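Local atomic coordinates of uncharacterized protein (Pseudomonas syringae pv. tomato, PDB entry 3K4I), a protein that is of unknown function but belongs to the Aldolase/RraA family and assembles from three copies of its chain. Residues L41-C53 / V128-R140. Numbering follows the deposited sequence.
Sequences LPGIASQVPGTRC and VINCNYPLFSRGR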
ATOM      1  N   LEU C  41      10.718   3.106 -12.183  1.00  7.29           N
ATOM      2  CA  LEU C  41      11.391   3.084 -10.880  1.00  8.01           C
ATOM      3  C   LEU C  41      10.675   2.075  -9.971  1.00  8.92           C
ATOM      4  O   LEU C  41       9.697   2.408  -9.285  1.00  9.54           O
ATOM      5  CB  LEU C  41      11.398   4.499 -10.264  1.00  8.03           C
ATOM      6  CG  LEU C  41      12.147   5.592 -11.067  1.00  8.80           C
ATOM      7  CD1 LEU C  41      12.101   6.900 -10.329  1.00  7.52           C
ATOM      8  CD2 LEU C  41      13.608   5.206 -11.241  1.00  8.49           C
ATOM      9  N   PRO C  42      11.154   0.812  -9.941  1.00 10.68           N
ATOM     10  CA  PRO C  42      10.310  -0.174  -9.232  1.00 10.13           C
ATOM     11  C   PRO C  42      10.313   0.092  -7.727  1.00  9.60           C
ATOM     12  O   PRO C  42      11.312   0.534  -7.200  1.00 10.32           O
ATOM     13  CB  PRO C  42      10.962  -1.520  -9.565  1.00 11.31           C
ATOM     14  CG  PRO C  42      12.382  -1.175  -9.896  1.00 23.85           C
ATOM     15  CD  PRO C  42      12.409   0.229 -10.444  1.00 11.79           C
ATOM     16  N   GLY C  43       9.176  -0.127  -7.079  1.00 10.37           N
ATOM     17  CA  GLY C  43       9.092   0.103  -5.652  1.00 11.14           C
ATOM     18  C   GLY C  43       8.764   1.516  -5.228  1.00 10.43           C
ATOM     19  O   GLY C  43       8.480   1.730  -4.067  1.00 10.85           O
ATOM     20  N   ILE C  44       8.780   2.480  -6.159  1.00  8.56           N
ATOM     21  CA  ILE C  44       8.424   3.858  -5.811  1.00  7.94           C
ATOM     22  C   ILE C  44       6.925   4.079  -6.110  1.00  8.84           C
ATOM     23  O   ILE C  44       6.533   4.342  -7.250  1.00 10.87           O
ATOM     24  CB  ILE C  44       9.356   4.932  -6.459  1.00  7.38           C
ATOM     25  CG1 ILE C  44      10.820   4.698  -6.052  1.00  7.20           C
ATOM     26  CG2 ILE C  44       8.920   6.370  -6.009  1.00  6.26           C
ATOM     27  CD1 ILE C  44      11.815   5.770  -6.451  1.00  8.76           C
ATOM     28  N   ALA C  45       6.110   3.927  -5.079  1.00  6.92           N
ATOM     29  CA  ALA C  45       4.681   3.780  -5.214  1.00  6.21           C
ATOM     30  C   ALA C  45       3.941   5.101  -5.038  1.00  6.24           C
ATOM     31  O   ALA C  45       4.315   5.934  -4.222  1.00  6.33           O
ATOM     32  CB  ALA C  45       4.160   2.732  -4.216  1.00  7.02           C
ATOM     33  N   SER C  46       2.857   5.269  -5.782  1.00  5.87           N
ATOM     34  CA  SER C  46       1.928   6.333  -5.470  1.00  6.32           C
ATOM     35  C   SER C  46       1.400   6.207  -4.019  1.00  7.09           C
ATOM     36  O   SER C  46       0.877   5.156  -3.618  1.00  7.76           O
ATOM     37  CB  SER C  46       0.768   6.317  -6.463  1.00  7.32           C
ATOM     38  OG  SER C  46      -0.170   7.288  -6.058  1.00  7.48           O
ATOM     39  N   GLN C  47       1.542   7.301  -3.256  1.00  6.13           N
ATOM     40  CA  GLN C  47       1.059   7.362  -1.875  1.00  6.76           C
ATOM     41  C   GLN C  47      -0.260   8.098  -1.706  1.00  6.74           C
ATOM     42  O   GLN C  47      -0.849   8.090  -0.628  1.00  6.40           O
ATOM     43  CB  GLN C  47       2.122   7.983  -0.954  1.00  7.92           C
ATOM     44  CG  GLN C  47       3.453   7.200  -0.896  1.00  7.45           C
ATOM     45  CD  GLN C  47       3.307   5.774  -0.389  1.00  8.54           C
ATOM     46  OE1 GLN C  47       2.406   5.459   0.409  1.00  8.26           O
ATOM     47  NE2 GLN C  47       4.166   4.894  -0.869  1.00  6.96           N
ATOM     48  N   VAL C  48      -0.721   8.778  -2.757  1.00  6.31           N
ATOM     49  CA  VAL C  48      -1.963   9.520  -2.640  1.00  6.43           C
ATOM     50  C   VAL C  48      -2.874   9.034  -3.751  1.00  6.48           C
ATOM     51  O   VAL C  48      -2.627   9.319  -4.914  1.00  7.87           O
ATOM     52  CB  VAL C  48      -1.756  11.062  -2.723  1.00  6.16           C
ATOM     53  CG1 VAL C  48      -3.116  11.790  -2.641  1.00  9.21           C
ATOM     54  CG2 VAL C  48      -0.851  11.547  -1.584  1.00  8.71           C
ATOM     55  N   PRO C  49      -3.951   8.320  -3.396  1.00  6.92           N
ATOM     56  CA  PRO C  49      -4.834   7.801  -4.443  1.00  7.49           C
ATOM     57  C   PRO C  49      -5.401   8.879  -5.403  1.00  7.60           C
ATOM     58  O   PRO C  49      -5.740   9.985  -4.976  1.00  7.07           O
ATOM     59  CB  PRO C  49      -5.947   7.102  -3.648  1.00  8.02           C
ATOM     60  CG  PRO C  49      -5.207   6.606  -2.385  1.00 10.97           C
ATOM     61  CD  PRO C  49      -4.234   7.718  -2.072  1.00  7.24           C
ATOM     62  N   GLY C  50      -5.412   8.558  -6.687  1.00  7.52           N
ATOM     63  CA  GLY C  50      -5.979   9.451  -7.704  1.00  8.49           C
ATOM     64  C   GLY C  50      -5.114  10.603  -8.179  1.00  7.88           C
ATOM     65  O   GLY C  50      -5.597  11.500  -8.909  1.00  8.03           O
ATOM     66  N   THR C  51      -3.853  10.615  -7.764  1.00  6.45           N
ATOM     67  CA  THR C  51      -2.944  11.688  -8.185  1.00  5.67           C
ATOM     68  C   THR C  51      -2.017  11.259  -9.328  1.00  6.29           C
ATOM     69  O   THR C  51      -1.822  10.058  -9.594  1.00  7.40           O
ATOM     70  CB  THR C  51      -2.091  12.221  -7.018  1.00  6.03           C
ATOM     71  OG1 THR C  51      -1.354  11.133  -6.407  1.00  7.43           O
ATOM     72  CG2 THR C  51      -2.997  12.944  -5.991  1.00  9.84           C
ATOM     73  N   ARG C  52      -1.464  12.255  -9.998  1.00  6.59           N
ATOM     74  CA  ARG C  52      -0.471  12.050 -11.048  1.00  7.48           C
ATOM     75  C   ARG C  52       0.311  13.339 -11.215  1.00  6.40           C
ATOM     76  O   ARG C  52      -0.115  14.388 -10.757  1.00  6.24           O
ATOM     77  CB  ARG C  52      -1.146  11.617 -12.372  1.00  9.01           C
ATOM     78  CG  ARG C  52      -2.089  12.662 -12.971  1.00 15.04           C
ATOM     79  CD  ARG C  52      -2.817  12.106 -14.205  1.00 11.80           C
ATOM     80  NE  ARG C  52      -1.926  11.650 -15.276  1.00 16.16           N
ATOM     81  CZ  ARG C  52      -1.247  12.451 -16.096  1.00 14.11           C
ATOM     82  NH1 ARG C  52      -1.344  13.768 -15.984  1.00 17.13           N
ATOM     83  NH2 ARG C  52      -0.461  11.936 -17.035  1.00 17.54           N
ATOM     84  N   CYS C  53       1.480  13.255 -11.816  1.00  5.41           N
ATOM     85  CA  CYS C  53       2.222  14.473 -12.153  1.00  5.43           C
ATOM     86  C   CYS C  53       3.074  14.280 -13.364  1.00  7.37           C
ATOM     87  O   CYS C  53       3.558  13.160 -13.652  1.00  6.92           O
ATOM     88  CB  CYS C  53       3.095  15.001 -10.984  1.00  4.46           C
ATOM     89  SG  CYS C  53       4.286  13.782 -10.362  1.00  8.83           S
ATOM     90  N   VAL C 128      -0.257  15.436   3.123  1.00  9.52           N
ATOM     91  CA  VAL C 128      -0.027  15.195   1.706  1.00  9.21           C
ATOM     92  C   VAL C 128      -1.329  14.754   1.022  1.00  8.38           C
ATOM     93  O   VAL C 128      -1.692  15.274  -0.058  1.00  9.54           O
ATOM     94  CB  VAL C 128       1.071  14.144   1.503  1.00 10.46           C
ATOM     95  CG1 VAL C 128       1.246  13.853   0.057  1.00 11.34           C
ATOM     96  CG2 VAL C 128       2.411  14.653   2.075  1.00 10.90           C
ATOM     97  N   ILE C 129      -2.039  13.825   1.658  1.00  7.87           N
ATOM     98  CA  ILE C 129      -3.350  13.387   1.178  1.00  8.21           C
ATOM     99  C   ILE C 129      -4.359  14.537   1.186  1.00  8.95           C
ATOM    100  O   ILE C 129      -5.071  14.744   0.197  1.00  8.12           O
ATOM    101  CB  ILE C 129      -3.921  12.175   1.980  1.00  9.35           C
ATOM    102  CG1 ILE C 129      -3.011  10.950   1.816  1.00 11.39           C
ATOM    103  CG2 ILE C 129      -5.338  11.812   1.501  1.00 11.60           C
ATOM    104  CD1 ILE C 129      -3.375   9.788   2.759  1.00 10.20           C
ATOM    105  N   ASN C 130      -4.408  15.280   2.295  1.00 10.44           N
ATOM    106  CA  ASN C 130      -5.366  16.377   2.435  0.50 11.51           C
ATOM    107  C   ASN C 130      -5.152  17.447   1.377  1.00 11.54           C
ATOM    108  O   ASN C 130      -6.121  18.046   0.885  1.00 12.62           O
ATOM    109  CB  ASN C 130      -5.295  17.001   3.828  0.50 12.58           C
ATOM    110  CG  ASN C 130      -6.395  18.011   4.055  0.50 11.34           C
ATOM    111  OD1 ASN C 130      -7.575  17.690   3.907  0.50 13.58           O
ATOM    112  ND2 ASN C 130      -6.018  19.237   4.398  0.50 13.73           N
ATOM    113  N   CYS C 131      -3.885  17.660   1.025  1.00 10.20           N
ATOM    114  CA  CYS C 131      -3.461  18.624   0.006  1.00  9.57           C
ATOM    115  C   CYS C 131      -3.561  18.077  -1.412  1.00  8.51           C
ATOM    116  O   CYS C 131      -3.320  18.814  -2.374  1.00  8.92           O
ATOM    117  CB  CYS C 131      -2.018  19.062   0.247  1.00  9.41           C
ATOM    118  SG  CYS C 131      -1.861  20.159   1.667  1.00 17.61           S
ATOM    119  N   ASN C 132      -3.850  16.784  -1.526  1.00  8.00           N
ATOM    120  CA  ASN C 132      -3.903  16.078  -2.826  1.00  8.88           C
ATOM    121  C   ASN C 132      -2.610  16.266  -3.632  1.00  7.52           C
ATOM    122  O   ASN C 132      -2.647  16.490  -4.849  1.00  7.94           O
ATOM    123  CB  ASN C 132      -5.111  16.540  -3.662  1.00 10.56           C
ATOM    124  CG  ASN C 132      -5.500  15.521  -4.763  1.00 10.00           C
ATOM    125  OD1 ASN C 132      -5.747  15.893  -5.923  1.00 13.45           O
ATOM    126  ND2 ASN C 132      -5.549  14.257  -4.401  1.00 10.93           N
ATOM    127  N   TYR C 133      -1.479  16.180  -2.942  1.00  7.23           N
ATOM    128  CA  TYR C 133      -0.172  16.430  -3.549  1.00  6.60           C
ATOM    129  C   TYR C 133       0.394  15.117  -4.112  1.00  5.96           C
ATOM    130  O   TYR C 133       0.391  14.096  -3.426  1.00  5.49           O
ATOM    131  CB  TYR C 133       0.802  16.995  -2.521  1.00  6.46           C
ATOM    132  CG  TYR C 133       2.168  17.267  -3.117  1.00  6.10           C
ATOM    133  CD1 TYR C 133       2.339  18.322  -4.024  1.00  6.30           C
ATOM    134  CD2 TYR C 133       3.292  16.504  -2.762  1.00  7.15           C
ATOM    135  CE1 TYR C 133       3.553  18.600  -4.591  1.00  6.24           C
ATOM    136  CE2 TYR C 133       4.548  16.786  -3.331  1.00  5.85           C
ATOM    137  CZ  TYR C 133       4.663  17.850  -4.246  1.00  6.58           C
ATOM    138  OH  TYR C 133       5.882  18.153  -4.819  1.00  6.16           O
ATOM    139  N   PRO C 134       0.884  15.135  -5.364  1.00  5.03           N
ATOM    140  CA  PRO C 134       1.363  13.904  -5.958  1.00  4.61           C
ATOM    141  C   PRO C 134       2.715  13.428  -5.388  1.00  5.41           C
ATOM    142  O   PRO C 134       3.778  13.883  -5.806  1.00  6.05           O
ATOM    143  CB  PRO C 134       1.442  14.245  -7.454  1.00  4.77           C
ATOM    144  CG  PRO C 134       0.471  15.450  -7.614  1.00  6.39           C
ATOM    145  CD  PRO C 134       0.794  16.220  -6.370  1.00  4.79           C
ATOM    146  N   LEU C 135       2.618  12.542  -4.405  1.00  4.81           N
ATOM    147  CA  LEU C 135       3.793  11.984  -3.717  1.00  6.09           C
ATOM    148  C   LEU C 135       3.971  10.532  -4.047  1.00  6.04           C
ATOM    149  O   LEU C 135       3.032   9.727  -3.912  1.00  7.44           O
ATOM    150  CB  LEU C 135       3.604  12.096  -2.190  1.00  8.02           C
ATOM    151  CG  LEU C 135       4.686  11.418  -1.322  1.00  7.87           C
ATOM    152  CD1 LEU C 135       5.923  12.215  -1.550  1.00 10.13           C
ATOM    153  CD2 LEU C 135       4.311  11.467   0.143  1.00  9.96           C
ATOM    154  N   PHE C 136       5.200  10.184  -4.419  1.00  6.00           N
ATOM    155  CA  PHE C 136       5.549   8.819  -4.734  1.00  5.96           C
ATOM    156  C   PHE C 136       6.763   8.451  -3.915  1.00  5.07           C
ATOM    157  O   PHE C 136       7.733   9.216  -3.876  1.00  5.82           O
ATOM    158  CB  PHE C 136       5.819   8.761  -6.230  1.00  6.46           C
ATOM    159  CG  PHE C 136       4.662   9.229  -7.035  1.00  4.75           C
ATOM    160  CD1 PHE C 136       3.729   8.318  -7.534  1.00  5.89           C
ATOM    161  CD2 PHE C 136       4.455  10.589  -7.248  1.00  6.33           C
ATOM    162  CE1 PHE C 136       2.629   8.757  -8.266  1.00  7.09           C
ATOM    163  CE2 PHE C 136       3.316  11.045  -7.959  1.00  7.00           C
ATOM    164  CZ  PHE C 136       2.408  10.119  -8.463  1.00  5.72           C
ATOM    165  N   SER C 137       6.724   7.304  -3.240  1.00  5.91           N
ATOM    166  CA  SER C 137       7.824   6.937  -2.368  1.00  5.24           C
ATOM    167  C   SER C 137       7.801   5.451  -2.088  1.00  5.69           C
ATOM    168  O   SER C 137       6.850   4.765  -2.437  1.00  6.85           O
ATOM    169  CB  SER C 137       7.691   7.673  -1.023  1.00  5.67           C
ATOM    170  OG  SER C 137       6.564   7.189  -0.307  1.00  5.35           O
ATOM    171  N   ARG C 138       8.841   4.974  -1.414  1.00  5.70           N
ATOM    172  CA  ARG C 138       8.895   3.578  -0.989  1.00  6.71           C
ATOM    173  C   ARG C 138       8.079   3.309   0.268  1.00  7.42           C
ATOM    174  O   ARG C 138       8.092   2.194   0.820  1.00  9.66           O
ATOM    175  CB  ARG C 138      10.337   3.157  -0.748  1.00  6.17           C
ATOM    176  CG  ARG C 138      11.184   3.215  -2.020  1.00  6.69           C
ATOM    177  CD  ARG C 138      12.536   2.507  -1.857  1.00  5.99           C
ATOM    178  NE  ARG C 138      13.361   2.838  -3.025  1.00  7.61           N
ATOM    179  CZ  ARG C 138      13.170   2.371  -4.262  1.00  5.77           C
ATOM    180  NH1 ARG C 138      12.209   1.510  -4.518  1.00  8.22           N
ATOM    181  NH2 ARG C 138      13.972   2.784  -5.261  1.00  9.06           N
ATOM    182  N   GLY C 139       7.401   4.323   0.768  1.00  6.53           N
ATOM    183  CA  GLY C 139       6.617   4.112   1.986  1.00  6.16           C
ATOM    184  C   GLY C 139       6.468   5.336   2.844  1.00  5.50           C
ATOM    185  O   GLY C 139       6.814   6.462   2.424  1.00  5.18           O
ATOM    186  N   ARG C 140       5.971   5.087   4.043  1.00  5.26           N
ATOM    187  CA  ARG C 140       5.544   6.112   4.985  1.00  5.85           C
ATOM    188  C   ARG C 140       6.195   5.883   6.330  1.00  6.47           C
ATOM    189  O   ARG C 140       6.208   4.749   6.824  1.00  7.78           O
ATOM    190  CB  ARG C 140       4.030   6.069   5.152  1.00  6.38           C
ATOM    191  CG  ARG C 140       3.234   6.191   3.831  1.00  5.29           C
ATOM    192  CD  ARG C 140       1.819   5.695   3.984  1.00  5.50           C
ATOM    193  NE  ARG C 140       0.983   6.075   2.826  1.00  7.06           N
ATOM    194  CZ  ARG C 140      -0.348   6.104   2.857  1.00  5.01           C
ATOM    195  NH1 ARG C 140      -1.010   5.742   3.961  1.00  6.55           N
ATOM    196  NH2 ARG C 140      -1.029   6.478   1.788  1.00  6.83           N
TER
HETATM  197  O   HOH W   1       0.579   9.784  -5.313  1.00  8.94           O
HETATM  198  O   HOH W   2      -6.798  12.368  -5.846  1.00 12.33           O
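Gln47 and Arg140 lie alongside each other, head to tail, and the NE edge of the guanidinium takes both the side-chain and the backbone oxygen of the glutamine, with the amide and guanidinium planes 63° apart. Arg140 NE donates a rather bent hydrogen bond to Gln47 OE1 (2.9 Å), while Arg140 NH2 reaches the backbone O of Gln47 in the carbonyl plane, on a lone pair. A bend at chi2 (-60°) turns the Gln47 amide back over the neighbouring strand, where NE2 donates to Ser137 O at 3.1 Å. That oxygen also accepts from Ala45 N, the two donors arriving from opposite faces of its carbonyl plane.

These bonds frame a short antiparallel ladder: Ala45 and Ser137 form a hydrogen-bonded pair, Ser46 and Phe136 a non-hydrogen-bonded one. Strand 45-46 thereby borders strand 135-137, whose other neighbour, strand 115-119, runs parallel to it in the mixed sheet.

On the Phe136 side, Ser46 CB lies 3.6 Å from ring atom CE1, and Cys53 SG makes an oblique sulfur-aromatic contact. A water over one ring face binds Ser46 OG, Val48 N, Thr51 OG1 and Leu135 O, knitting both segments together. Val48 CG2 packs 3.5 Å from Val128 CG1.

At the other end, Arg138 NH1 meets Pro42 O in the guanidinium plane, with Ile44 CG1 over one face. Salt bridges to Asp119 and Asp161 hold the remaining nitrogens of that guanidinium.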